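Local atomic coordinates of putative uncharacterized protein PH0242 (Pyrococcus horikoshii, PDB entry 3VU1), a protein that is the C-terminal globular domain of an archaeal membrane protein of the oligosaccharyltransferase AglB family, crystallised with a bound calcium ion. Residues K257-I262 / T278-I283; F253-I258 / Y481-V486; L126-A131 / A140-K145; S188-V193 / G201-Y206. All coordinates share one frame; numbering follows the deposited sequence.

Interaction 1 (K257-I262 / T278-I283); sequences KIEDFI and TLRLYI
K257 opens this antiparallel pairing of strands 253-262 and 275-285, neighbours in a four-stranded sheet, by laying its aliphatic chain over the ring of Y282. With CG anti to the backbone N (chi1 -171°), the chain runs alongside the tyrosine, and CD sits 3.9 Å from the ring centroid, over the face: a CH-pi contact. I258 turns to the other side of the sheet, where its CG2 meets L281 CD2 at 3.9 Å and also touches L279. Next comes E259, joined to R280 by a pair of backbone hydrogen bonds: E259 N to R280 O and R280 N to E259 O are both 2.9 Å. Its carboxylate gathers two partners on one oxygen: R280 NH1, in a salt bridge of 2.7 Å, and Y282 OH, which donates at 2.8 Å, reach E259 OE2 from opposite faces of the carboxylate plane and hold that oxygen between them. D260 returns to the apolar side, its OD1 lying beside L279 CD2, while its OD2 is hydrogen-bonded to H277. At F261 the ring swings out to meet W266 of strand 265-268, and the backbone closes the pairing with F261 N donating to T278 O at 2.9 Å.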
loop_
_atom_site.group_PDB
_atom_site.type_symbol
_atom_site.label_atom_id
_atom_site.label_comp_id
_atom_site.label_asym_id
_atom_site.label_seq_id
_atom_site.Cartn_x
_atom_site.Cartn_y
_atom_site.Cartn_z
ATOM N N LYS A 257 15.083 7.371 -4.380
ATOM C CA LYS A 257 16.148 7.895 -5.250
ATOM C C LYS A 257 17.229 8.386 -4.317
ATOM O O LYS A 257 16.927 9.057 -3.317
ATOM C CB LYS A 257 15.607 9.052 -6.083
ATOM C CG LYS A 257 16.489 9.596 -7.197
ATOM C CD LYS A 257 15.840 10.882 -7.707
ATOM C CE LYS A 257 16.407 11.391 -9.018
ATOM N NZ LYS A 257 15.594 10.979 -10.197
ATOM N N ILE A 258 18.465 7.983 -4.581
ATOM C CA ILE A 258 19.626 8.492 -3.858
ATOM C C ILE A 258 20.553 9.199 -4.865
ATOM O O ILE A 258 20.773 8.686 -5.992
ATOM C CB ILE A 258 20.431 7.358 -3.234
ATOM C CG1 ILE A 258 19.562 6.520 -2.304
ATOM C CG2 ILE A 258 21.671 7.906 -2.525
ATOM C CD1 ILE A 258 20.353 5.501 -1.493
ATOM N N GLU A 259 21.089 10.364 -4.485
ATOM C CA GLU A 259 22.149 11.000 -5.300
ATOM C C GLU A 259 23.465 11.110 -4.538
ATOM O O GLU A 259 23.486 11.443 -3.367
ATOM C CB GLU A 259 21.722 12.363 -5.826
ATOM C CG GLU A 259 20.820 12.314 -7.037
ATOM C CD GLU A 259 20.117 13.644 -7.301
ATOM O OE1 GLU A 259 19.815 13.922 -8.476
ATOM O OE2 GLU A 259 19.867 14.433 -6.355
ATOM N N ASP A 260 24.562 10.766 -5.195
ATOM C CA ASP A 260 25.903 10.891 -4.589
ATOM C C ASP A 260 26.492 12.199 -5.137
ATOM O O ASP A 260 26.357 12.481 -6.349
ATOM C CB ASP A 260 26.766 9.700 -5.020
ATOM C CG ASP A 260 27.936 9.429 -4.096
ATOM O OD1 ASP A 260 28.048 10.101 -3.042
ATOM O OD2 ASP A 260 28.742 8.504 -4.415
ATOM N N PHE A 261 27.088 13.009 -4.269
ATOM C CA PHE A 261 27.762 14.196 -4.745
ATOM C C PHE A 261 29.197 13.871 -5.206
ATOM O O PHE A 261 30.073 13.691 -4.389
ATOM C CB PHE A 261 27.738 15.308 -3.685
ATOM C CG PHE A 261 28.068 16.670 -4.247
ATOM C CD1 PHE A 261 29.212 17.365 -3.823
ATOM C CD2 PHE A 261 27.256 17.245 -5.253
ATOM C CE1 PHE A 261 29.504 18.619 -4.346
ATOM C CE2 PHE A 261 27.564 18.494 -5.788
ATOM C CZ PHE A 261 28.688 19.178 -5.332
ATOM N N ILE A 262 29.421 13.776 -6.511
ATOM C CA ILE A 262 30.656 13.177 -7.060
ATOM C C ILE A 262 31.412 14.215 -7.891
ATOM O O ILE A 262 30.883 14.722 -8.906
ATOM C CB ILE A 262 30.336 11.938 -7.945
ATOM C CG1 ILE A 262 29.617 10.852 -7.112
ATOM C CG2 ILE A 262 31.580 11.405 -8.666
ATOM C CD1 ILE A 262 28.951 9.758 -7.943
ATOM N N THR A 278 28.540 12.206 0.285
ATOM C CA THR A 278 27.498 13.141 0.593
ATOM C C THR A 278 26.326 12.730 -0.270
ATOM O O THR A 278 26.437 12.652 -1.500
ATOM C CB THR A 278 27.948 14.587 0.353
ATOM O OG1 THR A 278 28.828 14.947 1.413
ATOM C CG2 THR A 278 26.774 15.556 0.391
ATOM N N LEU A 279 25.209 12.439 0.384
ATOM C CA LEU A 279 24.065 11.830 -0.277
ATOM C C LEU A 279 22.846 12.715 -0.134
ATOM O O LEU A 279 22.650 13.375 0.906
ATOM C CB LEU A 279 23.782 10.457 0.337
ATOM C CG LEU A 279 24.907 9.422 0.356
ATOM C CD1 LEU A 279 24.467 8.219 1.170
ATOM C CD2 LEU A 279 25.288 9.008 -1.063
ATOM N N ARG A 280 22.042 12.746 -1.189
ATOM C CA ARG A 280 20.744 13.355 -1.143
ATOM C C ARG A 280 19.726 12.226 -1.197
ATOM O O ARG A 280 19.655 11.512 -2.211
ATOM C CB ARG A 280 20.540 14.328 -2.306
ATOM C CG ARG A 280 19.346 15.260 -2.077
ATOM C CD ARG A 280 18.910 15.957 -3.348
ATOM N NE ARG A 280 19.601 17.229 -3.524
ATOM C CZ ARG A 280 19.999 17.713 -4.701
ATOM N NH1 ARG A 280 19.815 17.051 -5.844
ATOM N NH2 ARG A 280 20.604 18.872 -4.731
ATOM N N LEU A 281 18.976 12.046 -0.102
ATOM C CA LEU A 281 17.923 11.023 -0.003
ATOM C C LEU A 281 16.512 11.566 -0.298
ATOM O O LEU A 281 16.011 12.495 0.367
ATOM C CB LEU A 281 17.994 10.378 1.372
ATOM C CG LEU A 281 19.451 10.146 1.811
ATOM C CD1 LEU A 281 19.509 9.623 3.233
ATOM C CD2 LEU A 281 20.203 9.196 0.885
ATOM N N TYR A 282 15.881 11.011 -1.317
ATOM C CA TYR A 282 14.527 11.421 -1.694
ATOM C C TYR A 282 13.543 10.491 -1.002
ATOM O O TYR A 282 13.495 9.296 -1.278
ATOM C CB TYR A 282 14.335 11.352 -3.197
ATOM C CG TYR A 282 15.088 12.398 -3.968
ATOM C CD1 TYR A 282 16.479 12.295 -4.144
ATOM C CD2 TYR A 282 14.420 13.488 -4.548
ATOM C CE1 TYR A 282 17.179 13.250 -4.862
ATOM C CE2 TYR A 282 15.114 14.452 -5.276
ATOM C CZ TYR A 282 16.489 14.326 -5.426
ATOM O OH TYR A 282 17.194 15.256 -6.142
ATOM N N ILE A 283 12.767 11.054 -0.090
ATOM C CA ILE A 283 11.964 10.265 0.828
ATOM C C ILE A 283 10.497 10.229 0.420
ATOM O O ILE A 283 9.896 11.256 0.078
ATOM C CB ILE A 283 12.139 10.785 2.260
ATOM C CG1 ILE A 283 13.547 10.386 2.728
ATOM C CG2 ILE A 283 11.033 10.260 3.169
ATOM C CD1 ILE A 283 13.940 10.820 4.128
#

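Interaction 2 (F253-I258 / Y481-V486); sequences FAIYKI and YTMIEV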
loop_
_atom_site.group_PDB
_atom_site.type_symbol
_atom_site.label_atom_id
_atom_site.label_comp_id
_atom_site.label_asym_id
_atom_site.label_seq_id
_atom_site.Cartn_x
_atom_site.Cartn_y
_atom_site.Cartn_z
ATOM N N PHE A 253 7.988 4.282 5.336
ATOM C CA PHE A 253 9.007 5.324 5.077
ATOM C C PHE A 253 10.139 4.798 4.199
ATOM O O PHE A 253 10.919 3.951 4.597
ATOM C CB PHE A 253 9.541 5.908 6.391
ATOM C CG PHE A 253 8.454 6.281 7.335
ATOM C CD1 PHE A 253 8.210 5.513 8.481
ATOM C CD2 PHE A 253 7.613 7.361 7.052
ATOM C CE1 PHE A 253 7.172 5.848 9.351
ATOM C CE2 PHE A 253 6.567 7.680 7.902
ATOM C CZ PHE A 253 6.346 6.918 9.054
ATOM N N ALA A 254 10.209 5.307 2.989
ATOM C CA ALA A 254 11.135 4.756 2.026
ATOM C C ALA A 254 11.881 5.846 1.248
ATOM O O ALA A 254 11.449 7.022 1.185
ATOM C CB ALA A 254 10.400 3.846 1.067
ATOM N N ILE A 255 12.999 5.427 0.659
ATOM C CA ILE A 255 13.803 6.284 -0.183
ATOM C C ILE A 255 13.616 5.796 -1.609
ATOM O O ILE A 255 13.881 4.632 -1.906
ATOM C CB ILE A 255 15.292 6.221 0.228
ATOM C CG1 ILE A 255 15.469 6.906 1.575
ATOM C CG2 ILE A 255 16.167 6.825 -0.864
ATOM C CD1 ILE A 255 16.813 6.690 2.229
ATOM N N TYR A 256 13.164 6.686 -2.485
ATOM C CA TYR A 256 12.950 6.300 -3.860
ATOM C C TYR A 256 14.062 6.654 -4.840
ATOM O O TYR A 256 13.979 6.275 -6.005
ATOM C CB TYR A 256 11.605 6.817 -4.377
ATOM C CG TYR A 256 11.419 8.311 -4.469
ATOM C CD1 TYR A 256 11.515 8.966 -5.697
ATOM C CD2 TYR A 256 11.111 9.074 -3.340
ATOM C CE1 TYR A 256 11.315 10.336 -5.796
ATOM C CE2 TYR A 256 10.911 10.447 -3.426
ATOM C CZ TYR A 256 10.998 11.060 -4.659
ATOM O OH TYR A 256 10.807 12.406 -4.762
ATOM N N LYS A 257 15.083 7.371 -4.380
ATOM C CA LYS A 257 16.148 7.895 -5.250
ATOM C C LYS A 257 17.229 8.386 -4.317
ATOM O O LYS A 257 16.927 9.057 -3.317
ATOM C CB LYS A 257 15.607 9.052 -6.083
ATOM C CG LYS A 257 16.489 9.596 -7.197
ATOM C CD LYS A 257 15.840 10.882 -7.707
ATOM C CE LYS A 257 16.407 11.391 -9.018
ATOM N NZ LYS A 257 15.594 10.979 -10.197
ATOM N N ILE A 258 18.465 7.983 -4.581
ATOM C CA ILE A 258 19.626 8.492 -3.858
ATOM C C ILE A 258 20.553 9.199 -4.865
ATOM O O ILE A 258 20.773 8.686 -5.992
ATOM C CB ILE A 258 20.431 7.358 -3.234
ATOM C CG1 ILE A 258 19.562 6.520 -2.304
ATOM C CG2 ILE A 258 21.671 7.906 -2.525
ATOM C CD1 ILE A 258 20.353 5.501 -1.493
ATOM N N TYR A 481 12.348 1.251 10.637
ATOM C CA TYR A 481 11.745 1.087 9.339
ATOM C C TYR A 481 12.831 0.953 8.295
ATOM O O TYR A 481 13.845 1.656 8.359
ATOM C CB TYR A 481 10.916 2.307 9.035
ATOM C CG TYR A 481 9.730 2.471 9.985
ATOM C CD1 TYR A 481 9.799 3.320 11.106
ATOM C CD2 TYR A 481 8.533 1.783 9.749
ATOM C CE1 TYR A 481 8.701 3.475 11.944
ATOM C CE2 TYR A 481 7.451 1.914 10.583
ATOM C CZ TYR A 481 7.524 2.761 11.673
ATOM O OH TYR A 481 6.420 2.863 12.482
ATOM N N THR A 482 12.645 0.032 7.349
ATOM C CA THR A 482 13.589 -0.128 6.257
ATOM C C THR A 482 13.213 0.820 5.140
ATOM O O THR A 482 12.098 0.714 4.589
ATOM C CB THR A 482 13.605 -1.555 5.729
ATOM O OG1 THR A 482 14.320 -2.375 6.660
ATOM C CG2 THR A 482 14.326 -1.627 4.383
ATOM N N MET A 483 14.125 1.737 4.800
ATOM C CA MET A 483 13.816 2.706 3.762
ATOM C C MET A 483 14.259 2.236 2.393
ATOM O O MET A 483 13.591 2.484 1.402
ATOM C CB MET A 483 14.388 4.091 4.073
ATOM C CG MET A 483 14.166 4.607 5.482
ATOM S SD MET A 483 14.628 6.362 5.640
ATOM C CE MET A 483 13.270 7.139 4.757
ATOM N N ILE A 484 15.414 1.584 2.347
ATOM C CA ILE A 484 16.035 1.098 1.096
ATOM C C ILE A 484 17.252 0.276 1.495
ATOM O O ILE A 484 17.839 0.505 2.555
ATOM C CB ILE A 484 16.455 2.249 0.131
ATOM C CG1 ILE A 484 16.743 1.710 -1.294
ATOM C CG2 ILE A 484 17.627 3.042 0.731
ATOM C CD1 ILE A 484 16.809 2.735 -2.422
ATOM N N GLU A 485 17.584 -0.703 0.656
ATOM C CA GLU A 485 18.843 -1.457 0.734
ATOM C C GLU A 485 19.691 -1.193 -0.509
ATOM O O GLU A 485 19.225 -1.327 -1.648
ATOM C CB GLU A 485 18.578 -2.940 0.871
ATOM C CG GLU A 485 17.821 -3.263 2.135
ATOM C CD GLU A 485 17.770 -4.754 2.433
ATOM O OE1 GLU A 485 17.469 -5.538 1.499
ATOM O OE2 GLU A 485 18.026 -5.130 3.605
ATOM N N VAL A 486 20.931 -0.782 -0.281
ATOM C CA VAL A 486 21.860 -0.455 -1.364
ATOM C C VAL A 486 23.052 -1.397 -1.249
ATOM O O VAL A 486 23.690 -1.490 -0.171
ATOM C CB VAL A 486 22.331 1.025 -1.282
ATOM C CG1 VAL A 486 23.324 1.351 -2.390
ATOM C CG2 VAL A 486 21.140 1.962 -1.382
#
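F253 drives the edge of its ring into the face of Y481, a T-shaped pair with planes at 88° and centroids 4.9 Å apart. It starts a buried junction between two beta sheets, where strand 253-262 runs roughly alongside strand 464-487 at 28° without the ladder of bonds of a regular parallel pair. F253 CD1 stands over the centre of the tyrosine ring, whose hydroxyl is held by E80. M483 comes next: its chain bends at the last torsion (chi3 73°) and brings the methyl CE to I255 CG1 and close to the F253 backbone. I255 and I484 cross at about a right angle, I255 CB lying 4.0 Å from I484 CG2, while I484 CD1 reaches the I255 carbonyl oxygen. Further on, I258 CD1 lies against V486 CG2 at 3.6 Å. One backbone hydrogen bond ties the strands, from I255 N to M483 O at 3.1 Å; it is nearly straight at the hydrogen, but the donor sits well above the carbonyl plane.

Interaction 3 (L126-A131 / A140-K145); sequences LLTQAA and ARIVIK
L126 and I142 meet through their branch ends, L126 CD2 lying 3.6 Å from I142 CD1. The contact belongs to the Insert domain, in a mixed beta sheet where strand 134-137 runs between strands 125-130 and 142-148, so the two segments face each other across an intervening strand. Their axes approach to 8.1 Å at 63°, a divergence that fits a strongly twisted and curled sheet, and side chains alone bridge the gap. L126 also brings CD2 to the methyl of A140, 4.3 Å away, so this one branch serves both residues. I142 holds CG1 beside its backbone N (chi1 -67°) and extends to CD1, which meets the leucine, while its other branch, CG2, touches T128 CG2 at 3.9 Å. The same CG2 of T128 also packs on I144 CD1, so the threonine methyl touches both isoleucines, and the T128 side chain crosses each at about a right angle. T128 puts OG1 between its backbone N and carbonyl carbon (chi1 58°); this hydroxyl is hydrogen-bonded to the carbonyl of G201 on the neighbouring strand, satisfying a buried polar atom amid apolar groups. Where strand 142-148 begins, R141 and I142 stand together opposite N137 of the middle strand, a G1 beta bulge. I144 reaches across with its long branch, placing CD1 3.5 Å from T128 OG1.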
loop_
_atom_site.group_PDB
_atom_site.type_symbol
_atom_site.label_atom_id
_atom_site.label_comp_id
_atom_site.label_asym_id
_atom_site.label_seq_id
_atom_site.Cartn_x
_atom_site.Cartn_y
_atom_site.Cartn_z
ATOM N N LEU A 126 -10.804 -3.964 -18.158
ATOM C CA LEU A 126 -10.869 -5.106 -19.015
ATOM C C LEU A 126 -9.439 -5.403 -19.469
ATOM O O LEU A 126 -8.639 -4.477 -19.686
ATOM C CB LEU A 126 -11.721 -4.761 -20.205
ATOM C CG LEU A 126 -12.683 -5.798 -20.753
ATOM C CD1 LEU A 126 -13.404 -6.565 -19.654
ATOM C CD2 LEU A 126 -13.681 -5.015 -21.586
ATOM N N LEU A 127 -9.119 -6.693 -19.582
ATOM C CA LEU A 127 -7.791 -7.138 -19.970
ATOM C C LEU A 127 -7.791 -7.792 -21.345
ATOM O O LEU A 127 -8.700 -8.566 -21.707
ATOM C CB LEU A 127 -7.209 -8.101 -18.945
ATOM C CG LEU A 127 -6.906 -7.451 -17.612
ATOM C CD1 LEU A 127 -6.166 -8.446 -16.739
ATOM C CD2 LEU A 127 -6.109 -6.153 -17.774
ATOM N N THR A 128 -6.768 -7.476 -22.123
ATOM C CA THR A 128 -6.598 -8.153 -23.385
ATOM C C THR A 128 -5.230 -8.811 -23.425
ATOM O O THR A 128 -4.296 -8.351 -22.780
ATOM C CB THR A 128 -6.852 -7.216 -24.583
ATOM O OG1 THR A 128 -5.966 -6.095 -24.518
ATOM C CG2 THR A 128 -8.325 -6.741 -24.607
ATOM N N GLN A 129 -5.146 -9.922 -24.150
ATOM C CA GLN A 129 -3.938 -10.737 -24.229
ATOM C C GLN A 129 -3.280 -10.378 -25.534
ATOM O O GLN A 129 -3.948 -10.276 -26.552
ATOM C CB GLN A 129 -4.328 -12.217 -24.223
ATOM C CG GLN A 129 -3.502 -13.108 -23.303
ATOM C CD GLN A 129 -3.344 -12.544 -21.890
ATOM O OE1 GLN A 129 -4.334 -12.224 -21.223
ATOM N NE2 GLN A 129 -2.088 -12.418 -21.429
ATOM N N ALA A 130 -1.982 -10.134 -25.490
ATOM C CA ALA A 130 -1.183 -9.864 -26.684
ATOM C C ALA A 130 -1.127 -11.115 -27.535
ATOM O O ALA A 130 -0.753 -12.163 -27.044
ATOM C CB ALA A 130 0.222 -9.468 -26.286
ATOM N N ALA A 131 -1.528 -11.003 -28.797
ATOM C CA ALA A 131 -1.446 -12.102 -29.736
ATOM C C ALA A 131 -0.722 -11.623 -30.999
ATOM O O ALA A 131 -1.316 -11.558 -32.068
ATOM C CB ALA A 131 -2.835 -12.624 -30.053
ATOM N N ALA A 140 -15.115 -10.938 -24.449
ATOM C CA ALA A 140 -15.682 -9.580 -24.542
ATOM C C ALA A 140 -15.754 -9.083 -25.978
ATOM O O ALA A 140 -16.208 -7.971 -26.215
ATOM C CB ALA A 140 -14.872 -8.607 -23.700
ATOM N N ARG A 141 -15.287 -9.904 -26.928
ATOM C CA ARG A 141 -15.266 -9.580 -28.372
ATOM C C ARG A 141 -14.475 -8.323 -28.652
ATOM O O ARG A 141 -14.944 -7.432 -29.361
ATOM C CB ARG A 141 -16.681 -9.461 -28.960
ATOM C CG ARG A 141 -17.429 -10.786 -29.023
ATOM C CD ARG A 141 -18.840 -10.617 -29.558
ATOM N NE ARG A 141 -19.711 -11.696 -29.088
ATOM C CZ ARG A 141 -20.622 -11.579 -28.119
ATOM N NH1 ARG A 141 -20.818 -10.418 -27.496
ATOM N NH2 ARG A 141 -21.354 -12.633 -27.775
ATOM N N ILE A 142 -13.275 -8.258 -28.082
ATOM C CA ILE A 142 -12.447 -7.066 -28.190
ATOM C C ILE A 142 -11.159 -7.359 -28.926
ATOM O O ILE A 142 -10.522 -8.398 -28.688
ATOM C CB ILE A 142 -12.137 -6.436 -26.796
ATOM C CG1 ILE A 142 -13.421 -5.881 -26.175
ATOM C CG2 ILE A 142 -11.097 -5.334 -26.912
ATOM C CD1 ILE A 142 -13.212 -4.794 -25.153
ATOM N N VAL A 143 -10.784 -6.438 -29.814
ATOM C CA VAL A 143 -9.491 -6.488 -30.488
ATOM C C VAL A 143 -8.903 -5.099 -30.492
ATOM O O VAL A 143 -9.483 -4.184 -31.080
ATOM C CB VAL A 143 -9.569 -7.001 -31.952
ATOM C CG1 VAL A 143 -8.197 -6.931 -32.610
ATOM C CG2 VAL A 143 -10.086 -8.429 -32.017
ATOM N N ILE A 144 -7.757 -4.942 -29.834
ATOM C CA ILE A 144 -7.042 -3.673 -29.851
ATOM C C ILE A 144 -5.840 -3.789 -30.787
ATOM O O ILE A 144 -5.063 -4.755 -30.712
ATOM C CB ILE A 144 -6.566 -3.256 -28.448
ATOM C CG1 ILE A 144 -7.747 -3.135 -27.476
ATOM C CG2 ILE A 144 -5.810 -1.941 -28.514
ATOM C CD1 ILE A 144 -7.325 -3.276 -26.024
ATOM N N LYS A 145 -5.698 -2.809 -31.674
ATOM C CA LYS A 145 -4.595 -2.789 -32.638
ATOM C C LYS A 145 -4.100 -1.378 -32.908
ATOM O O LYS A 145 -4.828 -0.402 -32.697
ATOM C CB LYS A 145 -4.990 -3.491 -33.947
ATOM C CG LYS A 145 -6.092 -2.812 -34.733
ATOM C CD LYS A 145 -7.124 -3.826 -35.212
ATOM C CE LYS A 145 -6.664 -4.669 -36.395
ATOM N NZ LYS A 145 -7.547 -5.865 -36.567
#

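Interaction 4 (S188-V193 / G201-Y206); sequences SPFPYV and GVLAYY
Y192 and Y205 form the aromatic centre of this contact at the open end of the beta hairpin made by strands 192-196 and 200-205. The edge of Y205 points to the face of Y192, centroids 5.7 Å apart and planes at 64°, with Y205 CD1 above the face but offset toward the rim. The tightly packed part lies at the strands. V193 and A204 are a hydrogen-bonded antiparallel pair, V193 N to A204 O at 2.8 Å and A204 N to V193 O at 3.0 Å. On the buried flank L203 swings its CG anti to the backbone N (chi1 -171°), carrying CD1 to F190 CZ at 4.0 Å and to Y192 CB; F190 in turn packs on V157 and I159 of strand 153-159. The Y205 ring is buried too, its hydroxyl bonded to E111.

Toward solvent the strand pairing gives way at P191, the centre of an inverse gamma turn. The proline ring is only partly covered: its CG meets Y205 CE1 at 3.7 Å, and its CB lies 3.6 Å from CD2 of Y206, an exposed residue. Y206 also presents its ring edge to the P191 carbonyl. That same oxygen accepts the last bond across the hairpin, from Y206 N at 3.0 Å, bent to 135° at the hydrogen.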
loop_
_atom_site.group_PDB
_atom_site.type_symbol
_atom_site.label_atom_id
_atom_site.label_comp_id
_atom_site.label_asym_id
_atom_site.label_seq_id
_atom_site.Cartn_x
_atom_site.Cartn_y
_atom_site.Cartn_z
ATOM N N SER A 188 -20.963 7.784 -30.212
ATOM C CA SER A 188 -21.099 7.737 -28.751
ATOM C C SER A 188 -19.779 7.740 -27.956
ATOM O O SER A 188 -18.767 7.203 -28.410
ATOM C CB SER A 188 -21.953 6.534 -28.339
ATOM O OG SER A 188 -21.374 5.333 -28.805
ATOM N N PRO A 189 -19.800 8.334 -26.748
ATOM C CA PRO A 189 -18.607 8.494 -25.881
ATOM C C PRO A 189 -17.869 7.183 -25.552
ATOM O O PRO A 189 -18.504 6.128 -25.400
ATOM C CB PRO A 189 -19.186 9.103 -24.587
ATOM C CG PRO A 189 -20.649 8.773 -24.622
ATOM C CD PRO A 189 -21.014 8.842 -26.079
ATOM N N PHE A 190 -16.541 7.275 -25.449
ATOM C CA PHE A 190 -15.672 6.152 -25.082
ATOM C C PHE A 190 -14.629 6.650 -24.087
ATOM O O PHE A 190 -13.468 6.914 -24.463
ATOM C CB PHE A 190 -15.001 5.582 -26.336
ATOM C CG PHE A 190 -14.278 4.283 -26.125
ATOM C CD1 PHE A 190 -14.978 3.118 -25.791
ATOM C CD2 PHE A 190 -12.886 4.215 -26.308
ATOM C CE1 PHE A 190 -14.304 1.905 -25.622
ATOM C CE2 PHE A 190 -12.205 3.012 -26.118
ATOM C CZ PHE A 190 -12.916 1.853 -25.786
ATOM N N PRO A 191 -15.041 6.796 -22.801
ATOM C CA PRO A 191 -14.183 7.447 -21.803
ATOM C C PRO A 191 -13.193 6.457 -21.172
ATOM O O PRO A 191 -13.138 6.297 -19.944
ATOM C CB PRO A 191 -15.190 8.000 -20.796
ATOM C CG PRO A 191 -16.362 7.071 -20.892
ATOM C CD PRO A 191 -16.312 6.340 -22.203
ATOM N N TYR A 192 -12.404 5.821 -22.036
ATOM C CA TYR A 192 -11.455 4.815 -21.623
ATOM C C TYR A 192 -10.053 5.190 -22.002
ATOM O O TYR A 192 -9.825 5.907 -22.968
ATOM C CB TYR A 192 -11.827 3.470 -22.238
ATOM C CG TYR A 192 -13.074 2.896 -21.619
ATOM C CD1 TYR A 192 -14.332 3.261 -22.087
ATOM C CD2 TYR A 192 -12.996 2.011 -20.536
ATOM C CE1 TYR A 192 -15.484 2.754 -21.503
ATOM C CE2 TYR A 192 -14.146 1.500 -19.952
ATOM C CZ TYR A 192 -15.383 1.879 -20.436
ATOM O OH TYR A 192 -16.532 1.387 -19.862
ATOM N N VAL A 193 -9.119 4.687 -21.220
ATOM C CA VAL A 193 -7.693 4.864 -21.432
ATOM C C VAL A 193 -7.149 3.476 -21.787
ATOM O O VAL A 193 -7.670 2.480 -21.269
ATOM C CB VAL A 193 -7.020 5.429 -20.141
ATOM C CG1 VAL A 193 -5.500 5.300 -20.191
ATOM C CG2 VAL A 193 -7.423 6.881 -19.914
ATOM N N GLY A 201 -2.919 -5.801 -22.768
ATOM C CA GLY A 201 -3.557 -4.527 -23.075
ATOM C C GLY A 201 -4.641 -4.238 -22.046
ATOM O O GLY A 201 -5.653 -4.957 -21.974
ATOM N N VAL A 202 -4.417 -3.205 -21.232
ATOM C CA VAL A 202 -5.348 -2.820 -20.186
ATOM C C VAL A 202 -6.273 -1.747 -20.734
ATOM O O VAL A 202 -5.819 -0.731 -21.276
ATOM C CB VAL A 202 -4.610 -2.257 -18.965
ATOM C CG1 VAL A 202 -5.582 -1.968 -17.819
ATOM C CG2 VAL A 202 -3.508 -3.212 -18.538
ATOM N N LEU A 203 -7.570 -1.993 -20.611
ATOM C CA LEU A 203 -8.591 -1.008 -20.937
ATOM C C LEU A 203 -9.242 -0.521 -19.631
ATOM O O LEU A 203 -9.982 -1.271 -18.971
ATOM C CB LEU A 203 -9.639 -1.662 -21.831
ATOM C CG LEU A 203 -10.700 -0.791 -22.475
ATOM C CD1 LEU A 203 -10.057 0.053 -23.554
ATOM C CD2 LEU A 203 -11.819 -1.651 -23.072
ATOM N N ALA A 204 -8.960 0.715 -19.243
ATOM C CA ALA A 204 -9.439 1.238 -17.965
ATOM C C ALA A 204 -10.359 2.440 -18.132
ATOM O O ALA A 204 -10.100 3.341 -18.919
ATOM C CB ALA A 204 -8.267 1.591 -17.056
ATOM N N TYR A 205 -11.438 2.446 -17.370
ATOM C CA TYR A 205 -12.341 3.571 -17.335
ATOM C C TYR A 205 -11.581 4.754 -16.750
ATOM O O TYR A 205 -10.723 4.590 -15.872
ATOM C CB TYR A 205 -13.560 3.198 -16.503
ATOM C CG TYR A 205 -14.603 4.260 -16.409
ATOM C CD1 TYR A 205 -15.283 4.696 -17.538
ATOM C CD2 TYR A 205 -14.930 4.829 -15.183
ATOM C CE1 TYR A 205 -16.259 5.670 -17.455
ATOM C CE2 TYR A 205 -15.907 5.807 -15.087
ATOM C CZ TYR A 205 -16.569 6.214 -16.231
ATOM O OH TYR A 205 -17.547 7.174 -16.158
ATOM N N TYR A 206 -11.879 5.946 -17.250
ATOM C CA TYR A 206 -10.994 7.092 -17.006
ATOM C C TYR A 206 -10.802 7.397 -15.528
ATOM O O TYR A 206 -9.691 7.671 -15.101
ATOM C CB TYR A 206 -11.411 8.339 -17.816
ATOM C CG TYR A 206 -12.584 9.119 -17.273
ATOM C CD1 TYR A 206 -12.391 10.316 -16.569
ATOM C CD2 TYR A 206 -13.888 8.671 -17.459
ATOM C CE1 TYR A 206 -13.469 11.043 -16.067
ATOM C CE2 TYR A 206 -14.969 9.393 -16.969
ATOM C CZ TYR A 206 -14.759 10.578 -16.279
ATOM O OH TYR A 206 -15.850 11.290 -15.809
#

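Overall arrangement
The four contacts form two groups. Interactions 3 and 4 come first along the chain and lie in one mixed sheet of the Insert domain, their centres 13 Å apart; strands 125-130 and 200-205 are neighbours there, joined by backbone bonds such as T128 N to G201 O, and I142 packs on L203. Interactions 1 and 2 follow, with centres 11 Å apart, sharing strand 253-262 and its residues K257 and I258. Interaction 1 lies within a four-stranded sheet, which interaction 2 joins to the sheet holding strand 464-487, from far along the sequence. The groups stand about 35 to 42 Å apart between centres, without touching, consistent with a modular globular domain built from distinct beta-rich units.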